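Side-chain contacts in putative peptidase M23 (Pseudomonas aeruginosa PAO1, PDB 2HSI), which is probably a zinc-dependent metalloendopeptidase of family M23, with one zinc ion bound in its peptidase domain: residues M28-K33 / N151-K156; V60-V63 / R69-A72; A140-S145 / L266-V271; Q220-M225 / A274-A279. All coordinates share one frame; numbering follows the deposited sequence.

Contact 1 of 4, residues M28-K33 / N151-K156; sequences MRLLNK and NLMLDK
Leu30 and Met153 meet nearly at right angles: one methyl branch of the leucine, CD2, is set against the first half of the methionine chain. Leu30 CD2 lies 3.7 Å from Met153 CG and equally close to its CB, while the sulfur is more distant, so the touching surface is hydrocarbon. With CG anti to the backbone N (chi1 -174°) and the chain extended beyond it, Met153 offers a straight flank to be crossed and not a curled end. One residue further along the helix and one residue back along the loop, the same perpendicular approach recurs. Leu31 CD1 reaches Leu152 CB at 3.8 Å, and the CD1 methyl of Leu152 follows a little farther off. The two pairs lie side by side, an example of a short helix meeting an irregular chain through aliphatic side chains, leucine methyls set against methylene carbons. On the loop side the backbone is braced locally, since Asn151 ND2 donates to Met153 O at 2.8 Å in an almost straight bond (171°), with the acceptor close to the amide plane. On the helix side, Lys33 folds back and its NZ bonds to Arg29 O. Around the contact, Phe26 and Ile27 of helix 26-31 also touch Met153 and Leu152, respectively; Leu31 further packs on Val41 of strand 39-43 and on Ile275 and Phe276 of helix 273-277.

Contact 2 of 4, residues V60-V63 / R69-A72; sequences VLVV and RWIA
Strands 60-63 and 70-72 run antiparallel at 156°, with axes 4.8 Å apart at closest approach, and are joined by a reciprocal pair of backbone hydrogen bonds. They form part of a beta hairpin, strands 58-64 and 70-75, inside the six-stranded antiparallel sheet of the N-terminal domain of this M23 protein. Val63 and Ile71 make the hydrogen-bonded pair: Val63 N donates to Ile71 O at 3.0 Å, and Ile71 N returns to Val63 O at 2.8 Å. Val62 and Ala72 are the adjacent non-hydrogen-bonded pair, and the alternation sends their side chains to the opposite face from those of Val63 and Ile71. On the Val63 face the contact is aliphatic, with Val63 CG2 3.9 Å from Ile71 CG1. Ile71 has chi1 at 49°, which places CG1 between its own backbone N and carbonyl carbon and swings that branch over the neighbouring strand. On the Val62 face, Val60 CG1 packs against the methyl of Ala72 at 3.8 Å. Trp70 behaves differently: its six-membered ring reaches back to the partner strand and meets the Val62 side chain at about a right angle. Its indole nitrogen is held from outside the hairpin by Gly48 O, which probably limits the rotation of the ring, while Arg69 forms salt bridges with Glu65 and Asp43. Trp70 CE3 touches two neighbours on strand 60-63, lying 3.6 Å from Val62 CG1 and 3.4 Å from Val63 C.

Contact 3 of 4, residues A140-S145 / L266-V271; sequences AYRRFS and LNDARV
Ionic bonds centre on Asp268, whose two oxygens are gripped by different arginines. Arg142 NE donates to Asp268 OD2 at 2.9 Å and 169°; the oxygen lies in the guanidinium plane but is approached from above the carboxylate plane, the two planes being almost perpendicular (87°). Asp268 OD1 accepts from Arg270 NH2 at 2.7 Å, on its anti side but tilted well out of the carboxylate plane. Lys58 adds a third positive partner, at OD2, which would probably favour the ionised acid. The stacking interaction belongs to Tyr141. The Arg270 guanidinium lies flat on its ring, centres 3.9 Å apart and planes at 15°, a cation-pi arrangement made possible by bends at chi2 and chi3 that fold the arginine back. Asp268 lies in the turn between antiparallel strands 260-266 and 269-271 of the M23 peptidase sheet, so the network fastens the end of helix 127-141 to that hairpin. NH2 of Arg270 is also bonded to Ser265 OG, and Phe215 meets the Tyr141 ring. Two waters complete the polar contacts: one accepts from Asp268 N at 3.0 Å and donates to Tyr141 O, and the other accepts from Arg142 NH2 and donates to Asp268 OD2.

Contact 4 of 4, residues Q220-M225 / A274-A279; sequences QGFISM and AIFIGA
Phe222 extends its ring by placing CG anti to the backbone N (chi1 -173°), whereas Phe276 places its own CG anti to the carbonyl carbon (chi1 -61°); from strand and helix, the two rings are thereby brought together in the interior. They slide past each other in opposite directions, and the overlap is confined to one side of each ring. The nearest atoms are the two CE1 carbons, 3.6 Å apart, and Phe222 CZ comes within 3.8 Å of Phe276 CD1. With centroids 5.3 Å apart and planes inclined at 34°, the pair is neither a parallel stack nor a T-shaped one, an example of an oblique aromatic contact that fits neither standard category. The contact is wholly apolar. Phe222 belongs to strand 222-229, in the antiparallel sheet of the M23 peptidase fold, and Phe276 projects from the short helix 273-277 near the C-terminus of the chain, so the ring pair attaches this helix to the sheet. The helix finishes in a Schellman motif: Gly278 has positive phi, and Ala279 N bonds back to Ala274 O at 2.7 Å. Leu266, on strand 260-266 next to strand 222-229, touches both phenylalanines, and Leu154 likewise packs on the two rings. The His218 ring also meets that of Phe222 and is itself bonded through NE2 to Ser224 OG.

How the contacts relate
Contact 4 lies nearest the middle of the chain, and the centre of contact 1 is about 7 Å from its centre; they are joined by a probable hydrogen bond from Leu154 N to Phe276 O, 2.9 Å. Contact 2 belongs to the N-terminal sheet and meets the peptidase part through a probable hydrogen bond between Val62 N and Gln220 OE1 (3.0 Å) and through Val60 CG2 packed 3.7 Å from Asn267 CB. Contacts 3 and 4 share the peptidase sheet, linked by a probable hydrogen bond between Ser145 O and Gln220 N (2.9 Å). Contact 3 lies outside the zinc site of His180, Asp184, His259 and His261: the Tyr141 side chain is about 7 Å from that of His261 and about 11 Å from the zinc ion.

Contact 1 of 4, residues M28-K33 / N151-K156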
loop_
_atom_site.group_PDB
_atom_site.type_symbol
_atom_site.label_atom_id
_atom_site.label_comp_id
_atom_site.label_asym_id
_atom_site.label_seq_id
_atom_site.Cartn_x
_atom_site.Cartn_y
_atom_site.Cartn_z
ATOM N N MET A 28 13.558 9.961 2.824
ATOM C CA MET A 28 12.786 11.152 3.185
ATOM C C MET A 28 12.518 12.006 1.943
ATOM O O MET A 28 11.415 12.507 1.755
ATOM C CB MET A 28 13.511 11.959 4.282
ATOM C CG MET A 28 13.008 13.399 4.527
ATOM S SD MET A 28 11.376 13.574 5.298
ATOM C CE MET A 28 11.795 13.649 7.024
ATOM N N ARG A 29 13.526 12.142 1.084
ATOM C CA ARG A 29 13.392 12.898 -0.160
ATOM C C ARG A 29 12.425 12.231 -1.146
ATOM O O ARG A 29 11.700 12.909 -1.874
ATOM C CB ARG A 29 14.769 13.112 -0.805
ATOM C CG ARG A 29 14.824 14.227 -1.851
ATOM C CD ARG A 29 14.514 15.602 -1.257
ATOM N NE ARG A 29 14.378 16.625 -2.293
ATOM C CZ ARG A 29 14.052 17.896 -2.071
ATOM N NH1 ARG A 29 13.817 18.334 -0.838
ATOM N NH2 ARG A 29 13.958 18.737 -3.091
ATOM N N LEU A 30 12.406 10.902 -1.146
ATOM C CA LEU A 30 11.530 10.140 -2.032
ATOM C C LEU A 30 10.074 10.079 -1.546
ATOM O O LEU A 30 9.140 10.309 -2.313
ATOM C CB LEU A 30 12.074 8.718 -2.205
ATOM C CG LEU A 30 11.388 7.816 -3.234
ATOM C CD1 LEU A 30 11.977 8.023 -4.620
ATOM C CD2 LEU A 30 11.531 6.375 -2.808
ATOM N N LEU A 31 9.888 9.776 -0.268
ATOM C CA LEU A 31 8.566 9.430 0.240
ATOM C C LEU A 31 7.777 10.572 0.852
ATOM O O LEU A 31 6.564 10.475 0.943
ATOM C CB LEU A 31 8.647 8.255 1.228
ATOM C CG LEU A 31 9.117 6.925 0.621
ATOM C CD1 LEU A 31 9.004 5.808 1.641
ATOM C CD2 LEU A 31 8.363 6.568 -0.683
ATOM N N ASN A 32 8.444 11.644 1.279
ATOM C CA ASN A 32 7.720 12.771 1.872
ATOM C C ASN A 32 7.004 13.614 0.815
ATOM O O ASN A 32 7.542 14.611 0.325
ATOM C CB ASN A 32 8.633 13.645 2.742
ATOM C CG ASN A 32 7.857 14.550 3.678
ATOM O OD1 ASN A 32 6.895 14.124 4.323
ATOM N ND2 ASN A 32 8.278 15.809 3.765
ATOM N N LYS A 33 5.800 13.180 0.460
ATOM C CA LYS A 33 4.918 13.912 -0.453
ATOM C C LYS A 33 3.578 14.110 0.259
ATOM O O LYS A 33 2.589 13.416 -0.057
ATOM C CB LYS A 33 4.710 13.139 -1.764
ATOM C CG LYS A 33 5.976 12.644 -2.469
ATOM C CD LYS A 33 6.915 13.780 -2.886
ATOM C CE LYS A 33 8.080 13.226 -3.701
ATOM N NZ LYS A 33 9.321 14.028 -3.553
ATOM N N ASN A 151 12.018 -3.221 1.475
ATOM C CA ASN A 151 12.387 -1.977 0.802
ATOM C C ASN A 151 11.199 -1.044 0.761
ATOM O O ASN A 151 10.059 -1.491 0.561
ATOM C CB ASN A 151 12.906 -2.237 -0.624
ATOM C CG ASN A 151 12.032 -3.210 -1.408
ATOM O OD1 ASN A 151 11.856 -4.364 -1.013
ATOM N ND2 ASN A 151 11.513 -2.762 -2.536
ATOM N N LEU A 152 11.452 0.247 0.964
ATOM C CA LEU A 152 10.378 1.232 0.927
ATOM C C LEU A 152 10.247 1.836 -0.454
ATOM O O LEU A 152 9.145 2.195 -0.872
ATOM C CB LEU A 152 10.574 2.324 1.979
ATOM C CG LEU A 152 10.609 1.948 3.462
ATOM C CD1 LEU A 152 10.793 3.221 4.290
ATOM C CD2 LEU A 152 9.366 1.192 3.903
ATOM N N MET A 153 11.369 1.947 -1.163
ATOM C CA MET A 153 11.326 2.254 -2.585
ATOM C C MET A 153 10.995 0.961 -3.308
ATOM O O MET A 153 11.741 -0.027 -3.218
ATOM C CB MET A 153 12.641 2.843 -3.099
ATOM C CG MET A 153 12.553 3.299 -4.560
ATOM S SD MET A 153 14.026 4.093 -5.243
ATOM C CE MET A 153 13.379 4.709 -6.803
ATOM N N LEU A 154 9.877 0.974 -4.022
ATOM C CA LEU A 154 9.315 -0.231 -4.625
ATOM C C LEU A 154 9.703 -0.378 -6.084
ATOM O O LEU A 154 9.882 0.618 -6.792
ATOM C CB LEU A 154 7.788 -0.207 -4.501
ATOM C CG LEU A 154 7.192 -0.143 -3.095
ATOM C CD1 LEU A 154 5.670 -0.135 -3.143
ATOM C CD2 LEU A 154 7.704 -1.289 -2.246
ATOM N N ASP A 155 9.839 -1.625 -6.528
ATOM C CA ASP A 155 10.004 -1.899 -7.944
ATOM C C ASP A 155 8.656 -1.787 -8.619
ATOM O O ASP A 155 7.628 -2.068 -8.007
ATOM C CB ASP A 155 10.528 -3.312 -8.179
ATOM C CG ASP A 155 11.926 -3.523 -7.651
ATOM O OD1 ASP A 155 12.671 -2.540 -7.455
ATOM O OD2 ASP A 155 12.280 -4.698 -7.445
ATOM N N LYS A 156 8.669 -1.375 -9.883
ATOM C CA LYS A 156 7.505 -1.521 -10.744
ATOM C C LYS A 156 7.156 -3.009 -10.806
ATOM O O LYS A 156 8.044 -3.844 -10.981
ATOM C CB LYS A 156 7.797 -0.992 -12.148
ATOM C CG LYS A 156 7.902 0.515 -12.239
ATOM C CD LYS A 156 8.425 0.947 -13.596
ATOM C CE LYS A 156 7.428 0.635 -14.692
ATOM N NZ LYS A 156 7.945 1.025 -16.030
#

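Contact 2 of 4, residues V60-V63 / R69-A72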
loop_
_atom_site.group_PDB
_atom_site.type_symbol
_atom_site.label_atom_id
_atom_site.label_comp_id
_atom_site.label_asym_id
_atom_site.label_seq_id
_atom_site.Cartn_x
_atom_site.Cartn_y
_atom_site.Cartn_z
ATOM N N VAL A 60 0.380 2.701 12.195
ATOM C CA VAL A 60 1.197 3.260 11.130
ATOM C C VAL A 60 2.593 2.615 11.105
ATOM O O VAL A 60 3.133 2.278 12.158
ATOM C CB VAL A 60 1.312 4.809 11.327
ATOM C CG1 VAL A 60 2.400 5.425 10.485
ATOM C CG2 VAL A 60 -0.019 5.467 11.050
ATOM N N LEU A 61 3.142 2.449 9.899
ATOM C CA LEU A 61 4.512 1.947 9.661
ATOM C C LEU A 61 5.581 2.818 10.330
ATOM O O LEU A 61 5.661 4.034 10.098
ATOM C CB LEU A 61 4.786 1.858 8.154
ATOM C CG LEU A 61 6.207 1.588 7.626
ATOM C CD1 LEU A 61 6.702 0.258 8.131
ATOM C CD2 LEU A 61 6.239 1.621 6.105
ATOM N N VAL A 62 6.393 2.175 11.160
ATOM C CA VAL A 62 7.457 2.843 11.908
ATOM C C VAL A 62 8.793 2.168 11.588
ATOM O O VAL A 62 8.941 0.951 11.734
ATOM C CB VAL A 62 7.169 2.825 13.439
ATOM C CG1 VAL A 62 8.352 3.363 14.229
ATOM C CG2 VAL A 62 5.902 3.621 13.784
ATOM N N VAL A 63 9.758 2.956 11.125
ATOM C CA VAL A 63 11.080 2.440 10.749
ATOM C C VAL A 63 12.159 3.399 11.245
ATOM O O VAL A 63 11.887 4.575 11.472
ATOM C CB VAL A 63 11.236 2.235 9.201
ATOM C CG1 VAL A 63 10.225 1.228 8.654
ATOM C CG2 VAL A 63 11.128 3.555 8.426
ATOM N N ARG A 69 17.080 7.819 13.609
ATOM C CA ARG A 69 15.859 8.227 14.296
ATOM C C ARG A 69 14.672 7.425 13.785
ATOM O O ARG A 69 14.629 7.025 12.606
ATOM C CB ARG A 69 15.593 9.735 14.115
ATOM C CG ARG A 69 15.301 10.119 12.667
ATOM C CD ARG A 69 14.894 11.558 12.465
ATOM N NE ARG A 69 14.651 11.783 11.043
ATOM C CZ ARG A 69 14.208 12.911 10.499
ATOM N NH1 ARG A 69 13.937 13.981 11.238
ATOM N NH2 ARG A 69 14.038 12.967 9.195
ATOM N N TRP A 70 13.736 7.165 14.695
ATOM C CA TRP A 70 12.456 6.563 14.350
ATOM C C TRP A 70 11.552 7.546 13.614
ATOM O O TRP A 70 11.328 8.688 14.056
ATOM C CB TRP A 70 11.751 6.026 15.591
ATOM C CG TRP A 70 12.416 4.840 16.222
ATOM C CD1 TRP A 70 13.101 4.816 17.413
ATOM C CD2 TRP A 70 12.438 3.489 15.719
ATOM N NE1 TRP A 70 13.550 3.535 17.672
ATOM C CE2 TRP A 70 13.152 2.705 16.653
ATOM C CE3 TRP A 70 11.908 2.865 14.578
ATOM C CZ2 TRP A 70 13.366 1.322 16.470
ATOM C CZ3 TRP A 70 12.121 1.492 14.398
ATOM C CH2 TRP A 70 12.851 0.743 15.340
ATOM N N ILE A 71 11.046 7.095 12.475
ATOM C CA ILE A 71 10.133 7.900 11.670
ATOM C C ILE A 71 8.866 7.088 11.395
ATOM O O ILE A 71 8.913 5.858 11.337
ATOM C CB ILE A 71 10.785 8.380 10.332
ATOM C CG1 ILE A 71 11.452 7.211 9.596
ATOM C CG2 ILE A 71 11.796 9.518 10.573
ATOM C CD1 ILE A 71 11.814 7.486 8.143
ATOM N N ALA A 72 7.732 7.776 11.270
ATOM C CA ALA A 72 6.521 7.144 10.734
ATOM C C ALA A 72 6.392 7.467 9.245
ATOM O O ALA A 72 6.709 8.580 8.804
ATOM C CB ALA A 72 5.283 7.612 11.495
#

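Contact 3 of 4, residues A140-S145 / L266-V271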
loop_
_atom_site.group_PDB
_atom_site.type_symbol
_atom_site.label_atom_id
_atom_site.label_comp_id
_atom_site.label_asym_id
_atom_site.label_seq_id
_atom_site.Cartn_x
_atom_site.Cartn_y
_atom_site.Cartn_z
ATOM N N ALA A 140 -8.328 -7.065 4.917
ATOM C CA ALA A 140 -6.940 -7.269 4.465
ATOM C C ALA A 140 -6.090 -5.993 4.529
ATOM O O ALA A 140 -4.955 -6.015 5.007
ATOM C CB ALA A 140 -6.908 -7.845 3.075
ATOM N N TYR A 141 -6.643 -4.877 4.063
ATOM C CA TYR A 141 -5.938 -3.593 4.165
ATOM C C TYR A 141 -5.654 -3.146 5.607
ATOM O O TYR A 141 -4.706 -2.391 5.847
ATOM C CB TYR A 141 -6.713 -2.507 3.443
ATOM C CG TYR A 141 -6.663 -2.560 1.933
ATOM C CD1 TYR A 141 -5.446 -2.624 1.233
ATOM C CD2 TYR A 141 -7.841 -2.487 1.199
ATOM C CE1 TYR A 141 -5.422 -2.631 -0.169
ATOM C CE2 TYR A 141 -7.829 -2.491 -0.175
ATOM C CZ TYR A 141 -6.628 -2.565 -0.861
ATOM O OH TYR A 141 -6.674 -2.578 -2.233
ATOM N N ARG A 142 -6.470 -3.625 6.551
ATOM C CA ARG A 142 -6.335 -3.278 7.962
ATOM C C ARG A 142 -5.410 -4.213 8.735
ATOM O O ARG A 142 -5.173 -3.998 9.917
ATOM C CB ARG A 142 -7.707 -3.223 8.637
ATOM C CG ARG A 142 -8.491 -2.000 8.223
ATOM C CD ARG A 142 -9.959 -2.101 8.557
ATOM N NE ARG A 142 -10.663 -0.950 8.004
ATOM C CZ ARG A 142 -11.967 -0.720 8.129
ATOM N NH1 ARG A 142 -12.746 -1.575 8.781
ATOM N NH2 ARG A 142 -12.496 0.363 7.580
ATOM N N ARG A 143 -4.882 -5.241 8.069
ATOM C CA ARG A 143 -3.866 -6.095 8.687
ATOM C C ARG A 143 -2.602 -5.290 9.054
ATOM O O ARG A 143 -2.101 -4.499 8.247
ATOM C CB ARG A 143 -3.506 -7.266 7.781
ATOM C CG ARG A 143 -2.720 -8.356 8.498
ATOM C CD ARG A 143 -1.792 -9.036 7.528
ATOM N NE ARG A 143 -1.009 -10.131 8.107
ATOM C CZ ARG A 143 -1.443 -11.384 8.243
ATOM N NH1 ARG A 143 -2.674 -11.722 7.863
ATOM N NH2 ARG A 143 -0.641 -12.307 8.758
ATOM N N PHE A 144 -2.134 -5.459 10.286
ATOM C CA PHE A 144 -0.928 -4.778 10.746
ATOM C C PHE A 144 0.028 -5.795 11.374
ATOM O O PHE A 144 0.041 -5.992 12.582
ATOM C CB PHE A 144 -1.275 -3.638 11.728
ATOM C CG PHE A 144 -0.126 -2.691 11.996
ATOM C CD1 PHE A 144 0.152 -1.638 11.122
ATOM C CD2 PHE A 144 0.687 -2.860 13.112
ATOM C CE1 PHE A 144 1.232 -0.760 11.381
ATOM C CE2 PHE A 144 1.764 -2.009 13.365
ATOM C CZ PHE A 144 2.033 -0.962 12.499
ATOM N N SER A 145 0.838 -6.430 10.535
ATOM C CA SER A 145 1.791 -7.431 10.998
ATOM C C SER A 145 3.068 -6.718 11.487
ATOM O O SER A 145 3.324 -5.595 11.068
ATOM C CB SER A 145 2.082 -8.423 9.866
ATOM O OG SER A 145 2.714 -7.774 8.775
ATOM N N LEU A 266 -1.171 2.162 3.040
ATOM C CA LEU A 266 -0.425 2.393 4.278
ATOM C C LEU A 266 -1.451 2.834 5.297
ATOM O O LEU A 266 -2.278 3.702 5.001
ATOM C CB LEU A 266 0.603 3.518 4.111
ATOM C CG LEU A 266 1.956 3.254 3.444
ATOM C CD1 LEU A 266 2.573 4.584 3.024
ATOM C CD2 LEU A 266 2.891 2.513 4.388
ATOM N N ASN A 267 -1.398 2.243 6.488
ATOM C CA ASN A 267 -2.357 2.514 7.574
ATOM C C ASN A 267 -3.815 2.612 7.118
ATOM O O ASN A 267 -4.527 3.545 7.489
ATOM C CB ASN A 267 -1.957 3.736 8.443
ATOM C CG ASN A 267 -1.632 4.985 7.628
ATOM O OD1 ASN A 267 -0.479 5.216 7.271
ATOM N ND2 ASN A 267 -2.653 5.777 7.299
ATOM N N ASP A 268 -4.234 1.642 6.297
ATOM C CA ASP A 268 -5.583 1.603 5.714
ATOM C C ASP A 268 -5.954 2.861 4.907
ATOM O O ASP A 268 -7.106 3.324 4.935
ATOM C CB ASP A 268 -6.639 1.276 6.778
ATOM C CG ASP A 268 -7.984 0.849 6.182
ATOM O OD1 ASP A 268 -8.009 0.284 5.068
ATOM O OD2 ASP A 268 -9.016 1.085 6.850
ATOM N N ALA A 269 -4.964 3.408 4.199
ATOM C CA ALA A 269 -5.177 4.508 3.281
ATOM C C ALA A 269 -4.536 4.165 1.944
ATOM O O ALA A 269 -3.318 3.932 1.877
ATOM C CB ALA A 269 -4.585 5.793 3.846
ATOM N N ARG A 270 -5.347 4.118 0.884
ATOM C CA ARG A 270 -4.810 3.955 -0.474
ATOM C C ARG A 270 -4.090 5.215 -0.915
ATOM O O ARG A 270 -4.640 6.326 -0.871
ATOM C CB ARG A 270 -5.887 3.575 -1.504
ATOM C CG ARG A 270 -6.059 2.070 -1.728
ATOM C CD ARG A 270 -7.170 1.515 -0.871
ATOM N NE ARG A 270 -6.681 1.158 0.442
ATOM C CZ ARG A 270 -7.401 1.146 1.559
ATOM N NH1 ARG A 270 -8.685 1.479 1.577
ATOM N NH2 ARG A 270 -6.819 0.797 2.680
ATOM N N VAL A 271 -2.841 5.026 -1.324
ATOM C CA VAL A 271 -1.983 6.125 -1.712
ATOM C C VAL A 271 -1.417 5.889 -3.105
ATOM O O VAL A 271 -1.546 4.791 -3.659
ATOM C CB VAL A 271 -0.856 6.393 -0.667
ATOM C CG1 VAL A 271 -1.457 6.770 0.690
ATOM C CG2 VAL A 271 0.105 5.197 -0.554
HETATM O O HOH W 1 -2.846 -0.576 4.785
HETATM O O HOH W 2 -11.300 1.661 4.942
#

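Contact 4 of 4, residues Q220-M225 / A274-A279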
loop_
_atom_site.group_PDB
_atom_site.type_symbol
_atom_site.label_atom_id
_atom_site.label_comp_id
_atom_site.label_asym_id
_atom_site.label_seq_id
_atom_site.Cartn_x
_atom_site.Cartn_y
_atom_site.Cartn_z
ATOM N N GLN A 220 3.622 -4.154 8.600
ATOM C CA GLN A 220 3.160 -2.939 9.300
ATOM C C GLN A 220 2.213 -2.077 8.460
ATOM O O GLN A 220 2.386 -0.862 8.339
ATOM C CB GLN A 220 4.340 -2.114 9.856
ATOM C CG GLN A 220 5.130 -2.821 10.955
ATOM C CD GLN A 220 6.052 -1.897 11.726
ATOM O OE1 GLN A 220 5.790 -0.703 11.877
ATOM N NE2 GLN A 220 7.133 -2.461 12.249
ATOM N N GLY A 221 1.225 -2.742 7.882
ATOM C CA GLY A 221 0.176 -2.094 7.109
ATOM C C GLY A 221 0.535 -1.667 5.700
ATOM O O GLY A 221 -0.327 -1.167 4.973
ATOM N N PHE A 222 1.805 -1.839 5.325
ATOM C CA PHE A 222 2.306 -1.487 4.001
ATOM C C PHE A 222 1.950 -2.643 3.084
ATOM O O PHE A 222 2.540 -3.714 3.176
ATOM C CB PHE A 222 3.825 -1.296 4.063
ATOM C CG PHE A 222 4.457 -0.759 2.801
ATOM C CD1 PHE A 222 3.769 0.087 1.936
ATOM C CD2 PHE A 222 5.802 -1.048 2.522
ATOM C CE1 PHE A 222 4.390 0.605 0.802
ATOM C CE2 PHE A 222 6.432 -0.540 1.390
ATOM C CZ PHE A 222 5.729 0.289 0.531
ATOM N N ILE A 223 0.966 -2.425 2.218
ATOM C CA ILE A 223 0.316 -3.530 1.484
ATOM C C ILE A 223 0.170 -3.205 -0.012
ATOM O O ILE A 223 -0.291 -2.109 -0.374
ATOM C CB ILE A 223 -1.069 -3.868 2.136
ATOM C CG1 ILE A 223 -0.874 -4.530 3.521
ATOM C CG2 ILE A 223 -1.964 -4.761 1.212
ATOM C CD1 ILE A 223 -2.092 -4.523 4.418
ATOM N N SER A 224 0.564 -4.147 -0.875
ATOM C CA SER A 224 0.236 -4.069 -2.305
ATOM C C SER A 224 -0.964 -4.954 -2.628
ATOM O O SER A 224 -1.087 -6.069 -2.115
ATOM C CB SER A 224 1.413 -4.486 -3.188
ATOM O OG SER A 224 2.435 -3.501 -3.183
ATOM N N MET A 225 -1.842 -4.446 -3.479
ATOM C CA MET A 225 -2.956 -5.231 -3.995
ATOM C C MET A 225 -2.884 -5.205 -5.516
ATOM O O MET A 225 -2.541 -4.173 -6.112
ATOM C CB MET A 225 -4.293 -4.681 -3.479
ATOM C CG MET A 225 -5.560 -5.393 -4.005
ATOM S SD MET A 225 -6.065 -4.838 -5.655
ATOM C CE MET A 225 -7.832 -4.631 -5.405
ATOM N N ALA A 274 2.877 5.694 -7.545
ATOM C CA ALA A 274 3.940 6.408 -8.269
ATOM C C ALA A 274 4.989 7.042 -7.336
ATOM O O ALA A 274 6.148 7.146 -7.703
ATOM C CB ALA A 274 3.357 7.456 -9.218
ATOM N N ILE A 275 4.569 7.437 -6.133
ATOM C CA ILE A 275 5.476 7.975 -5.102
ATOM C C ILE A 275 6.608 6.980 -4.794
ATOM O O ILE A 275 7.789 7.345 -4.751
ATOM C CB ILE A 275 4.681 8.335 -3.809
ATOM C CG1 ILE A 275 3.701 9.483 -4.084
ATOM C CG2 ILE A 275 5.619 8.675 -2.612
ATOM C CD1 ILE A 275 2.717 9.730 -2.970
ATOM N N PHE A 276 6.233 5.711 -4.651
ATOM C CA PHE A 276 7.146 4.644 -4.256
ATOM C C PHE A 276 8.101 4.183 -5.355
ATOM O O PHE A 276 9.140 3.594 -5.066
ATOM C CB PHE A 276 6.337 3.455 -3.723
ATOM C CG PHE A 276 5.510 3.793 -2.520
ATOM C CD1 PHE A 276 6.037 3.647 -1.241
ATOM C CD2 PHE A 276 4.218 4.290 -2.666
ATOM C CE1 PHE A 276 5.288 3.975 -0.125
ATOM C CE2 PHE A 276 3.471 4.629 -1.557
ATOM C CZ PHE A 276 4.005 4.466 -0.283
ATOM N N ILE A 277 7.743 4.432 -6.609
ATOM C CA ILE A 277 8.609 4.056 -7.732
ATOM C C ILE A 277 9.420 5.256 -8.249
ATOM O O ILE A 277 10.240 5.117 -9.155
ATOM C CB ILE A 277 7.816 3.333 -8.880
ATOM C CG1 ILE A 277 6.763 4.258 -9.505
ATOM C CG2 ILE A 277 7.181 2.019 -8.361
ATOM C CD1 ILE A 277 5.996 3.644 -10.679
ATOM N N GLY A 278 9.186 6.422 -7.647
ATOM C CA GLY A 278 9.870 7.664 -8.014
ATOM C C GLY A 278 9.231 8.456 -9.148
ATOM O O GLY A 278 9.930 9.168 -9.871
ATOM N N ALA A 279 7.907 8.360 -9.284
ATOM C CA ALA A 279 7.191 8.947 -10.421
ATOM C C ALA A 279 6.072 9.946 -10.056
ATOM O O ALA A 279 5.149 10.158 -10.843
ATOM C CB ALA A 279 6.652 7.835 -11.329
#